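Local atomic coordinates of flap endonuclease 1 (Desulfurococcus amylolyticus, PDB entry 3ORY), a protein that probably cleaves 5' flaps from branched DNA intermediates of replication and repair, as structure-specific nucleases of the FEN1/XPG family do. Residues 30-34 with 84-88; 203-207 with 218-222; 18-23 with 228-233; 254-259 with 281-285. One frame throughout, in Å; residues are numbered along the deposited sequence.

How the contacts relate
Contacts 1 and 2, centres 14 Å apart, touch through Leu30, whose CD1 lies 3.4 Å from Ser205 OG and 3.5 Å from Pro221 CG. Contact 1 lies beside the mixed sheet at a helix-to-strand turn; contact 2 is part of it, in the 206-209/216-225 hairpin. Strand 216-225 runs into helix 226-233, so one side of contact 3 follows contact 2, nearest atoms about 6 Å apart; its other side, 18-23, precedes both. Contact 4, its centre about 41 Å from that of contact 1, joins the loops on either side of helix 261-271. Contact 3 packs against that helix; a phosphate ion, probably from the crystallisation liquor, lies about 5 Å from the Ile18 side chain.

Contact 1: residues 30-34 with 84-88; sequences LRILH and EAGIK
Leu30 and Leu33 of the 30-34 turn meet Ala85 and Ile87 in a small apolar cluster. Leu30 CB presses on Ala85 CB at 3.4 Å, tighter than usual for two carbons, and the Leu30 side chain crosses that of Ile87 at about a right angle, CG to CD1 at 4.1 Å. One turn on, Leu33 CB lies 3.9 Å from Ile87 CG1. With CG1 anti to its own carbonyl carbon (chi1 -67°), Ile87 sends CD1 in under the 3-10 turn, 3.6 Å from Leu30 O. Were Ile87 cut back to alanine, a gap would probably open between Leu30 and Leu33 and rob the turn of its apolar seat.

Ala85 O is met by carbon and by a guanidinium too distant to bond: His34 CB is 3.7 Å away, and the Arg31 guanidinium turns an edge to it with NH1 at 3.9 Å. Gly86 ends helix 70-84 in a Schellman motif with phi of 91°; a CB there would jam against the preceding carbonyl and crowd His34 CB. The backbone of Gly86 bonds to Gly35, just beyond the turn.

Across the two segments the union is thus one of shape, with Ala85 O buried and lacking any modelled partner, a cost that the apolar packing presumably offsets.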
loop_
_atom_site.group_PDB
_atom_site.type_symbol
_atom_site.label_atom_id
_atom_site.label_comp_id
_atom_site.label_asym_id
_atom_site.label_seq_id
_atom_site.Cartn_x
_atom_site.Cartn_y
_atom_site.Cartn_z
ATOM N N LEU A 30 3.495 15.220 -7.166
ATOM C CA LEU A 30 2.057 14.981 -7.084
ATOM C C LEU A 30 1.210 15.824 -8.053
ATOM O O LEU A 30 0.228 15.326 -8.600
ATOM C CB LEU A 30 1.588 15.182 -5.639
ATOM C CG LEU A 30 1.462 14.015 -4.651
ATOM C CD1 LEU A 30 2.434 12.877 -4.909
ATOM C CD2 LEU A 30 1.606 14.524 -3.217
ATOM N N ARG A 31 1.605 17.080 -8.277
ATOM C CA ARG A 31 0.798 18.035 -9.050
ATOM C C ARG A 31 0.567 17.620 -10.510
ATOM O O ARG A 31 -0.454 17.979 -11.103
ATOM C CB ARG A 31 1.390 19.454 -8.967
ATOM C CG ARG A 31 0.358 20.601 -8.979
ATOM C CD ARG A 31 -0.157 20.929 -10.400
ATOM N NE ARG A 31 -0.730 22.275 -10.545
ATOM C CZ ARG A 31 -1.944 22.648 -10.131
ATOM N NH1 ARG A 31 -2.753 21.789 -9.511
ATOM N NH2 ARG A 31 -2.347 23.900 -10.325
ATOM N N ILE A 32 1.492 16.856 -11.087
ATOM C CA ILE A 32 1.300 16.337 -12.448
ATOM C C ILE A 32 -0.039 15.571 -12.594
ATOM O O ILE A 32 -0.667 15.597 -13.653
ATOM C CB ILE A 32 2.544 15.525 -12.944
ATOM C CG1 ILE A 32 3.508 16.439 -13.720
ATOM C CG2 ILE A 32 2.151 14.360 -13.845
ATOM C CD1 ILE A 32 4.642 17.022 -12.891
ATOM N N LEU A 33 -0.488 14.941 -11.508
ATOM C CA LEU A 33 -1.743 14.177 -11.506
ATOM C C LEU A 33 -2.980 15.013 -11.147
ATOM O O LEU A 33 -4.053 14.459 -10.891
ATOM C CB LEU A 33 -1.631 12.976 -10.554
ATOM C CG LEU A 33 -0.613 11.872 -10.877
ATOM C CD1 LEU A 33 -0.429 10.944 -9.673
ATOM C CD2 LEU A 33 -1.017 11.077 -12.110
ATOM N N HIS A 34 -2.835 16.339 -11.142
ATOM C CA HIS A 34 -3.924 17.247 -10.768
ATOM C C HIS A 34 -5.192 16.913 -11.538
ATOM O O HIS A 34 -5.144 16.647 -12.743
ATOM C CB HIS A 34 -3.536 18.718 -11.012
ATOM C CG HIS A 34 -3.507 19.103 -12.461
ATOM N ND1 HIS A 34 -4.624 19.557 -13.131
ATOM C CD2 HIS A 34 -2.507 19.075 -13.374
ATOM C CE1 HIS A 34 -4.310 19.802 -14.392
ATOM N NE2 HIS A 34 -3.030 19.520 -14.564
ATOM N N GLU A 84 -4.143 18.864 -1.798
ATOM C CA GLU A 84 -3.432 20.126 -2.116
ATOM C C GLU A 84 -2.722 20.074 -3.466
ATOM O O GLU A 84 -2.511 21.107 -4.114
ATOM C CB GLU A 84 -2.437 20.501 -1.010
ATOM C CG GLU A 84 -3.101 21.101 0.232
ATOM C CD GLU A 84 -2.181 21.209 1.439
ATOM O OE1 GLU A 84 -1.056 20.669 1.402
ATOM O OE2 GLU A 84 -2.590 21.835 2.442
ATOM N N ALA A 85 -2.349 18.868 -3.883
ATOM C CA ALA A 85 -1.779 18.649 -5.203
ATOM C C ALA A 85 -2.836 18.593 -6.311
ATOM O O ALA A 85 -2.491 18.502 -7.492
ATOM C CB ALA A 85 -0.950 17.379 -5.198
ATOM N N GLY A 86 -4.117 18.635 -5.937
ATOM C CA GLY A 86 -5.212 18.608 -6.916
ATOM C C GLY A 86 -5.729 17.216 -7.251
ATOM O O GLY A 86 -6.608 17.057 -8.104
ATOM N N ILE A 87 -5.187 16.205 -6.577
ATOM C CA ILE A 87 -5.640 14.822 -6.754
ATOM C C ILE A 87 -6.969 14.614 -6.017
ATOM O O ILE A 87 -7.172 15.145 -4.929
ATOM C CB ILE A 87 -4.564 13.801 -6.292
ATOM C CG1 ILE A 87 -3.338 13.857 -7.215
ATOM C CG2 ILE A 87 -5.122 12.386 -6.265
ATOM C CD1 ILE A 87 -2.058 13.331 -6.575
ATOM N N LYS A 88 -7.873 13.863 -6.634
ATOM C CA LYS A 88 -9.142 13.519 -6.003
ATOM C C LYS A 88 -9.052 12.095 -5.458
ATOM O O LYS A 88 -9.249 11.132 -6.199
ATOM C CB LYS A 88 -10.298 13.687 -6.997
ATOM C CG LYS A 88 -10.421 15.124 -7.525
ATOM C CD LYS A 88 -11.617 15.297 -8.442
ATOM C CE LYS A 88 -11.802 16.770 -8.784
ATOM N NZ LYS A 88 -12.683 16.951 -9.963
#

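Contact 2: residues 203-207 with 218-222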
loop_
_atom_site.group_PDB
_atom_site.type_symbol
_atom_site.label_atom_id
_atom_site.label_comp_id
_atom_site.label_asym_id
_atom_site.label_seq_id
_atom_site.Cartn_x
_atom_site.Cartn_y
_atom_site.Cartn_z
ATOM N N THR A 203 1.757 7.300 -1.114
ATOM C CA THR A 203 1.577 7.443 0.332
ATOM C C THR A 203 2.878 7.782 1.057
ATOM O O THR A 203 2.860 8.082 2.246
ATOM C CB THR A 203 0.963 6.176 0.959
ATOM O OG1 THR A 203 1.808 5.055 0.677
ATOM C CG2 THR A 203 -0.434 5.926 0.398
ATOM N N ILE A 204 4.002 7.740 0.337
ATOM C CA ILE A 204 5.317 7.914 0.958
ATOM C C ILE A 204 6.260 8.867 0.215
ATOM O O ILE A 204 7.438 8.943 0.560
ATOM C CB ILE A 204 6.062 6.552 1.159
ATOM C CG1 ILE A 204 6.282 5.833 -0.188
ATOM C CG2 ILE A 204 5.339 5.672 2.191
ATOM C CD1 ILE A 204 7.365 4.724 -0.159
ATOM N N SER A 205 5.754 9.576 -0.795
ATOM C CA SER A 205 6.608 10.430 -1.636
ATOM C C SER A 205 7.146 11.643 -0.878
ATOM O O SER A 205 6.604 12.032 0.160
ATOM C CB SER A 205 5.893 10.855 -2.928
ATOM O OG SER A 205 4.698 11.568 -2.669
ATOM N N GLY A 206 8.221 12.227 -1.404
ATOM C CA GLY A 206 8.876 13.364 -0.768
ATOM C C GLY A 206 10.318 13.075 -0.404
ATOM O O GLY A 206 10.933 12.137 -0.921
ATOM N N ARG A 207 10.849 13.886 0.505
ATOM C CA ARG A 207 12.261 13.854 0.862
ATOM C C ARG A 207 12.458 13.351 2.288
ATOM O O ARG A 207 11.898 13.911 3.233
ATOM C CB ARG A 207 12.854 15.260 0.708
ATOM C CG ARG A 207 12.596 15.884 -0.669
ATOM C CD ARG A 207 12.768 17.410 -0.692
ATOM N NE ARG A 207 14.145 17.912 -0.555
ATOM C CZ ARG A 207 15.272 17.278 -0.897
ATOM N NH1 ARG A 207 15.263 16.058 -1.424
ATOM N NH2 ARG A 207 16.437 17.886 -0.705
ATOM N N GLU A 218 15.257 10.963 -2.252
ATOM C CA GLU A 218 14.076 11.436 -2.958
ATOM C C GLU A 218 13.239 10.246 -3.416
ATOM O O GLU A 218 13.670 9.465 -4.265
ATOM C CB GLU A 218 14.491 12.304 -4.159
ATOM C CG GLU A 218 13.338 12.913 -4.987
ATOM C CD GLU A 218 12.645 14.103 -4.310
ATOM O OE1 GLU A 218 13.314 14.853 -3.566
ATOM O OE2 GLU A 218 11.427 14.295 -4.530
ATOM N N VAL A 219 12.053 10.105 -2.832
ATOM C CA VAL A 219 11.082 9.115 -3.286
ATOM C C VAL A 219 10.020 9.839 -4.107
ATOM O O VAL A 219 9.357 10.753 -3.610
ATOM C CB VAL A 219 10.410 8.356 -2.110
ATOM C CG1 VAL A 219 9.476 7.260 -2.647
ATOM C CG2 VAL A 219 11.451 7.754 -1.182
ATOM N N LYS A 220 9.873 9.425 -5.361
ATOM C CA LYS A 220 8.906 10.024 -6.283
ATOM C C LYS A 220 7.804 9.032 -6.663
ATOM O O LYS A 220 8.053 7.832 -6.741
ATOM C CB LYS A 220 9.610 10.512 -7.555
ATOM C CG LYS A 220 10.553 11.695 -7.336
ATOM C CD LYS A 220 11.325 12.013 -8.604
ATOM C CE LYS A 220 12.286 13.181 -8.405
ATOM N NZ LYS A 220 13.251 13.272 -9.542
ATOM N N PRO A 221 6.583 9.531 -6.917
ATOM C CA PRO A 221 5.550 8.604 -7.374
ATOM C C PRO A 221 5.890 8.068 -8.762
ATOM O O PRO A 221 6.615 8.726 -9.515
ATOM C CB PRO A 221 4.286 9.470 -7.435
ATOM C CG PRO A 221 4.612 10.707 -6.661
ATOM C CD PRO A 221 6.081 10.910 -6.817
ATOM N N GLU A 222 5.392 6.876 -9.077
ATOM C CA GLU A 222 5.626 6.261 -10.384
ATOM C C GLU A 222 4.361 5.601 -10.927
ATOM O O GLU A 222 3.587 4.991 -10.174
ATOM C CB GLU A 222 6.787 5.262 -10.328
ATOM C CG GLU A 222 6.545 4.038 -9.452
ATOM C CD GLU A 222 7.759 3.120 -9.339
ATOM O OE1 GLU A 222 8.879 3.543 -9.683
ATOM O OE2 GLU A 222 7.590 1.967 -8.894
#
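Two bends bring Arg207 and Glu218 together on one face of the hairpin. Glu218 leaves its strand with CG anti to the backbone N and then folds at chi2 (75°), while Arg207 stays extended until chi3 (70°) turns its guanidinium back. The two side chains cross at a slant, their end planes 21° apart. Arg207 NH1 reaches Glu218 OE1 at 3.1 Å in a salt bridge whose hydrogen bond is bent and weak; the oxygen approaches the guanidinium obliquely. Tyr216 adds a cation-pi contact to the same arginine.

The backbone joins the strands more firmly. Gly206 and Val219 form an antiparallel hydrogen-bonded pair: Gly206 N donates to Val219 O at 2.9 Å, in the carbonyl plane, and Val219 N returns a nearly straight bond to Gly206 O at 3.0 Å, almost in line with its C=O. Arg207 and Glu218 are the neighbouring non-hydrogen-bonded pair. Val219 O also takes a CA-H contact from Ser205, CA to O 3.4 Å.

On the face bearing Val219, its CG1 meets Ile204 CD1 at 4.1 Å. Away from that face, Ser205 CB rests on Pro221 CD at 3.9 Å, with Leu30 touching both residues. Ser205 O is held by Arg78. Gly206, with positive phi, occupies a conformation in which a side chain would strike the preceding carbonyl.

The chemistry is divided: two sound backbone bonds set the register at the open end of this beta hairpin, whereas the exposed ion pair, weak in geometry, probably adds only modestly to it.

Contact 3: residues 18-23 with 228-233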
loop_
_atom_site.group_PDB
_atom_site.type_symbol
_atom_site.label_atom_id
_atom_site.label_comp_id
_atom_site.label_asym_id
_atom_site.label_seq_id
_atom_site.Cartn_x
_atom_site.Cartn_y
_atom_site.Cartn_z
ATOM N N ILE A 18 11.520 -6.751 -11.046
ATOM C CA ILE A 18 11.280 -7.243 -12.404
ATOM C C ILE A 18 10.583 -6.229 -13.312
ATOM O O ILE A 18 10.432 -6.486 -14.504
ATOM C CB ILE A 18 10.564 -8.629 -12.480
ATOM C CG1 ILE A 18 9.130 -8.553 -11.943
ATOM C CG2 ILE A 18 11.385 -9.704 -11.779
ATOM C CD1 ILE A 18 8.237 -9.726 -12.400
ATOM N N ILE A 19 10.178 -5.082 -12.771
ATOM C CA ILE A 19 9.560 -4.050 -13.612
ATOM C C ILE A 19 10.608 -3.385 -14.527
ATOM O O ILE A 19 11.524 -2.740 -14.033
ATOM C CB ILE A 19 8.852 -2.947 -12.789
ATOM C CG1 ILE A 19 7.851 -3.542 -11.774
ATOM C CG2 ILE A 19 8.182 -1.942 -13.728
ATOM C CD1 ILE A 19 6.706 -4.363 -12.391
ATOM N N PRO A 20 10.462 -3.530 -15.859
ATOM C CA PRO A 20 11.428 -2.871 -16.745
ATOM C C PRO A 20 11.207 -1.358 -16.809
ATOM O O PRO A 20 10.087 -0.878 -16.580
ATOM C CB PRO A 20 11.185 -3.515 -18.114
ATOM C CG PRO A 20 9.882 -4.259 -18.015
ATOM C CD PRO A 20 9.372 -4.195 -16.598
ATOM N N GLY A 21 12.284 -0.627 -17.111
ATOM C CA GLY A 21 12.262 0.830 -17.231
ATOM C C GLY A 21 11.189 1.376 -18.152
ATOM O O GLY A 21 10.554 2.385 -17.841
ATOM N N GLU A 22 10.975 0.703 -19.281
ATOM C CA GLU A 22 9.987 1.144 -20.271
ATOM C C GLU A 22 8.539 1.064 -19.769
ATOM O O GLU A 22 7.642 1.674 -20.356
ATOM C CB GLU A 22 10.111 0.342 -21.568
ATOM C CG GLU A 22 11.467 0.432 -22.259
ATOM C CD GLU A 22 12.396 -0.733 -21.918
ATOM O OE1 GLU A 22 12.436 -1.171 -20.738
ATOM O OE2 GLU A 22 13.095 -1.203 -22.848
ATOM N N ALA A 23 8.323 0.312 -18.692
ATOM C CA ALA A 23 6.976 0.081 -18.153
ATOM C C ALA A 23 6.575 1.052 -17.031
ATOM O O ALA A 23 5.396 1.139 -16.666
ATOM C CB ALA A 23 6.841 -1.373 -17.686
ATOM N N LYS A 228 1.230 -2.319 -21.101
ATOM C CA LYS A 228 2.626 -1.951 -21.375
ATOM C C LYS A 228 3.651 -2.833 -20.639
ATOM O O LYS A 228 4.653 -3.278 -21.225
ATOM C CB LYS A 228 2.831 -0.500 -20.967
ATOM C CG LYS A 228 3.811 0.283 -21.796
ATOM C CD LYS A 228 3.623 1.760 -21.493
ATOM C CE LYS A 228 4.511 2.642 -22.348
ATOM N NZ LYS A 228 4.417 4.047 -21.864
ATOM N N LEU A 229 3.406 -3.063 -19.348
ATOM C CA LEU A 229 4.206 -3.991 -18.549
ATOM C C LEU A 229 4.236 -5.395 -19.160
ATOM O O LEU A 229 5.289 -6.029 -19.252
ATOM C CB LEU A 229 3.660 -4.059 -17.112
ATOM C CG LEU A 229 4.239 -5.111 -16.158
ATOM C CD1 LEU A 229 5.753 -4.906 -15.936
ATOM C CD2 LEU A 229 3.499 -5.074 -14.819
ATOM N N LEU A 230 3.066 -5.886 -19.549
ATOM C CA LEU A 230 2.950 -7.236 -20.083
ATOM C C LEU A 230 3.728 -7.383 -21.395
ATOM O O LEU A 230 4.438 -8.374 -21.592
ATOM C CB LEU A 230 1.471 -7.608 -20.265
ATOM C CG LEU A 230 0.596 -7.690 -19.005
ATOM C CD1 LEU A 230 -0.870 -7.958 -19.386
ATOM C CD2 LEU A 230 1.091 -8.752 -18.006
ATOM N N VAL A 231 3.600 -6.389 -22.276
ATOM C CA VAL A 231 4.317 -6.374 -23.561
ATOM C C VAL A 231 5.838 -6.343 -23.347
ATOM O O VAL A 231 6.555 -7.167 -23.917
ATOM C CB VAL A 231 3.896 -5.177 -24.469
ATOM C CG1 VAL A 231 4.784 -5.095 -25.721
ATOM C CG2 VAL A 231 2.418 -5.282 -24.885
ATOM N N GLN A 232 6.315 -5.404 -22.523
ATOM C CA GLN A 232 7.757 -5.257 -22.260
ATOM C C GLN A 232 8.352 -6.524 -21.654
ATOM O O GLN A 232 9.454 -6.934 -22.011
ATOM C CB GLN A 232 8.044 -4.066 -21.335
ATOM C CG GLN A 232 7.958 -2.709 -22.005
ATOM C CD GLN A 232 8.848 -2.606 -23.229
ATOM O OE1 GLN A 232 10.051 -2.896 -23.172
ATOM N NE2 GLN A 232 8.257 -2.208 -24.353
ATOM N N LEU A 233 7.611 -7.143 -20.741
ATOM C CA LEU A 233 8.057 -8.400 -20.131
ATOM C C LEU A 233 7.886 -9.599 -21.061
ATOM O O LEU A 233 8.457 -10.658 -20.819
ATOM C CB LEU A 233 7.336 -8.648 -18.801
ATOM C CG LEU A 233 7.800 -7.853 -17.574
ATOM C CD1 LEU A 233 7.014 -8.261 -16.343
ATOM C CD2 LEU A 233 9.282 -8.048 -17.324
#
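The carboxylate of Glu22 and the terminal amide of Gln232 are the flat groups that meet here, their planes turned 35° from each other. Neither bonds to the other: Gln232 OE1 lies 3.5 Å from Glu22 OE2, acceptor against acceptor, and 3.4 Å from Glu22 CD. The aliphatic part of the glutamate also touches, Glu22 CB approaching Gln232 CD at 3.6 Å after the glutamine chain bends at chi2 (-55°). Lys228, one turn back, extends with CE 3.8 Å from Glu22 O.

Beside this polar pair, the lead-in to strand 24-26 docks on helix 226-233. The join spans two family regions far apart in sequence, the XPG N-terminal domain and the I-region, and the helix follows directly on strand 216-225, the antiparallel partner of 24-26. Leu229 and Leu233, a helical turn apart, form its apolar stripe.

The Pro20 ring sits on that stripe and crosses both leucines at about right angles, CD to Leu229 CD1 at 3.7 Å and CG to Leu233 CD2 at 3.9 Å. With a glycine here, a gap would probably open over both leucines and the lead-in would be freed to flex. Ile19 CD1 meets Leu229 CD1 at 3.7 Å from another direction, and Ala23 CB rests against the helix backbone at Leu229 CA. Leu233 CD2 extends to Ile18 O, 3.4 Å away, where Leu265 of helix 261-271 touches both Ile18 and Leu233.

Contact 4: residues 254-259 with 281-285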
loop_
_atom_site.group_PDB
_atom_site.type_symbol
_atom_site.label_atom_id
_atom_site.label_comp_id
_atom_site.label_asym_id
_atom_site.label_seq_id
_atom_site.Cartn_x
_atom_site.Cartn_y
_atom_site.Cartn_z
ATOM N N ASP A 254 2.722 -18.346 1.879
ATOM C CA ASP A 254 4.162 -18.607 1.888
ATOM C C ASP A 254 4.792 -18.704 0.494
ATOM O O ASP A 254 6.019 -18.698 0.365
ATOM C CB ASP A 254 4.467 -19.874 2.689
ATOM C CG ASP A 254 4.051 -19.748 4.142
ATOM O OD1 ASP A 254 4.165 -18.637 4.704
ATOM O OD2 ASP A 254 3.614 -20.764 4.723
ATOM N N GLY A 255 3.957 -18.776 -0.540
ATOM C CA GLY A 255 4.438 -19.021 -1.902
ATOM C C GLY A 255 5.220 -20.321 -2.005
ATOM O O GLY A 255 4.923 -21.298 -1.309
ATOM N N PHE A 256 6.230 -20.330 -2.868
ATOM C CA PHE A 256 7.061 -21.512 -3.057
ATOM C C PHE A 256 8.493 -21.231 -2.613
ATOM O O PHE A 256 9.038 -20.172 -2.905
ATOM C CB PHE A 256 6.966 -21.993 -4.506
ATOM C CG PHE A 256 5.587 -22.511 -4.874
ATOM C CD1 PHE A 256 5.303 -23.875 -4.808
ATOM C CD2 PHE A 256 4.563 -21.628 -5.231
ATOM C CE1 PHE A 256 4.028 -24.364 -5.127
ATOM C CE2 PHE A 256 3.282 -22.100 -5.550
ATOM C CZ PHE A 256 3.010 -23.471 -5.500
ATOM N N GLU A 257 9.084 -22.184 -1.898
ATOM C CA GLU A 257 10.356 -21.985 -1.200
ATOM C C GLU A 257 11.507 -21.607 -2.123
ATOM O O GLU A 257 11.733 -22.253 -3.145
ATOM C CB GLU A 257 10.738 -23.242 -0.404
ATOM C CG GLU A 257 9.697 -23.653 0.632
ATOM C CD GLU A 257 9.934 -25.048 1.197
ATOM O OE1 GLU A 257 8.952 -25.669 1.670
ATOM O OE2 GLU A 257 11.093 -25.518 1.174
ATOM N N GLY A 258 12.229 -20.555 -1.741
ATOM C CA GLY A 258 13.415 -20.124 -2.472
ATOM C C GLY A 258 13.143 -19.348 -3.753
ATOM O O GLY A 258 14.075 -19.001 -4.467
ATOM N N ILE A 259 11.876 -19.063 -4.053
ATOM C CA ILE A 259 11.555 -18.399 -5.316
ATOM C C ILE A 259 11.261 -16.907 -5.150
ATOM O O ILE A 259 10.237 -16.526 -4.604
ATOM C CB ILE A 259 10.444 -19.147 -6.100
ATOM C CG1 ILE A 259 10.902 -20.586 -6.385
ATOM C CG2 ILE A 259 10.135 -18.426 -7.407
ATOM C CD1 ILE A 259 9.836 -21.501 -6.926
ATOM N N ILE A 281 11.283 -28.355 -8.630
ATOM C CA ILE A 281 11.583 -26.923 -8.525
ATOM C C ILE A 281 10.650 -26.227 -7.524
ATOM O O ILE A 281 11.053 -25.295 -6.838
ATOM C CB ILE A 281 11.514 -26.227 -9.927
ATOM C CG1 ILE A 281 12.468 -26.900 -10.937
ATOM C CG2 ILE A 281 11.765 -24.715 -9.830
ATOM C CD1 ILE A 281 13.939 -26.931 -10.521
ATOM N N LEU A 282 9.413 -26.706 -7.441
ATOM C CA LEU A 282 8.390 -26.066 -6.621
ATOM C C LEU A 282 8.170 -26.823 -5.320
ATOM O O LEU A 282 7.666 -27.944 -5.325
ATOM C CB LEU A 282 7.071 -25.944 -7.395
ATOM C CG LEU A 282 7.038 -25.153 -8.705
ATOM C CD1 LEU A 282 5.614 -25.083 -9.246
ATOM C CD2 LEU A 282 7.607 -23.760 -8.548
ATOM N N LYS A 283 8.559 -26.196 -4.216
ATOM C CA LYS A 283 8.421 -26.776 -2.881
ATOM C C LYS A 283 7.459 -25.912 -2.061
ATOM O O LYS A 283 7.696 -24.712 -1.866
ATOM C CB LYS A 283 9.782 -26.847 -2.177
ATOM C CG LYS A 283 10.953 -27.282 -3.057
ATOM C CD LYS A 283 12.284 -27.067 -2.345
ATOM C CE LYS A 283 13.471 -27.341 -3.262
ATOM N NZ LYS A 283 14.758 -27.143 -2.538
ATOM N N SER A 284 6.374 -26.523 -1.591
ATOM C CA SER A 284 5.354 -25.815 -0.824
ATOM C C SER A 284 5.026 -26.596 0.446
ATOM O O SER A 284 4.974 -27.830 0.405
ATOM C CB SER A 284 4.096 -25.628 -1.674
ATOM O OG SER A 284 3.232 -24.645 -1.122
ATOM N N PRO A 285 4.813 -25.888 1.583
ATOM C CA PRO A 285 4.410 -26.602 2.803
ATOM C C PRO A 285 3.108 -27.382 2.567
ATOM O O PRO A 285 3.079 -28.605 2.762
ATOM C CB PRO A 285 4.212 -25.478 3.837
ATOM C CG PRO A 285 4.051 -24.211 3.029
ATOM C CD PRO A 285 4.859 -24.423 1.782
HETATM O O HOH W 1 2.358 -21.888 -1.700
#
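Phe256 and Glu257 belong to the loop joining helices 237-247 and 261-271, the loop of what is probably the helix-3-turn-helix (H3TH) element of FEN1 nucleases, and there they meet segment 281-285, which runs on towards helix 290-298. The single direct hydrogen bond between the segments is Glu257 N to Lys283 O, 2.9 Å long, nearly straight and in the carbonyl plane. The same oxygen lies 3.5 Å from Phe256 CA in a CA-H contact.

The Phe256 ring, with CG anti to the carbonyl carbon (chi1 -66°), slants against the 281-285 segment: CD1 lies 3.8 Å from Leu282 CB and CE1 3.7 Å from Ser284 CB. Leu246 of helix 237-247 touches both Phe256 and Leu282. Beyond the ring, Ile259 CD1 meets Leu282 CD2 at 3.6 Å.

Water 1 spans the far end, donating to Gly255 O at 2.7 Å and to Ser284 OG at 2.9 Å, while it hovers over one face of the phenyl ring near its rim. Ser284 OG also bonds to Ile286 O. Glu257 crosses Lys283 at about a right angle, but their charges stay apart, Glu257 OE2 to Lys283 NZ being 5.5 Å.

Phe256 to Ile259 make a type II beta turn with Gly258 at its third position, phi 78°. The turn carries the first two residues of a Gly-Ile-Gly sequence that leads into helix 261-271, consistent with the H3TH motif, which in relatives binds the backbone of duplex DNA.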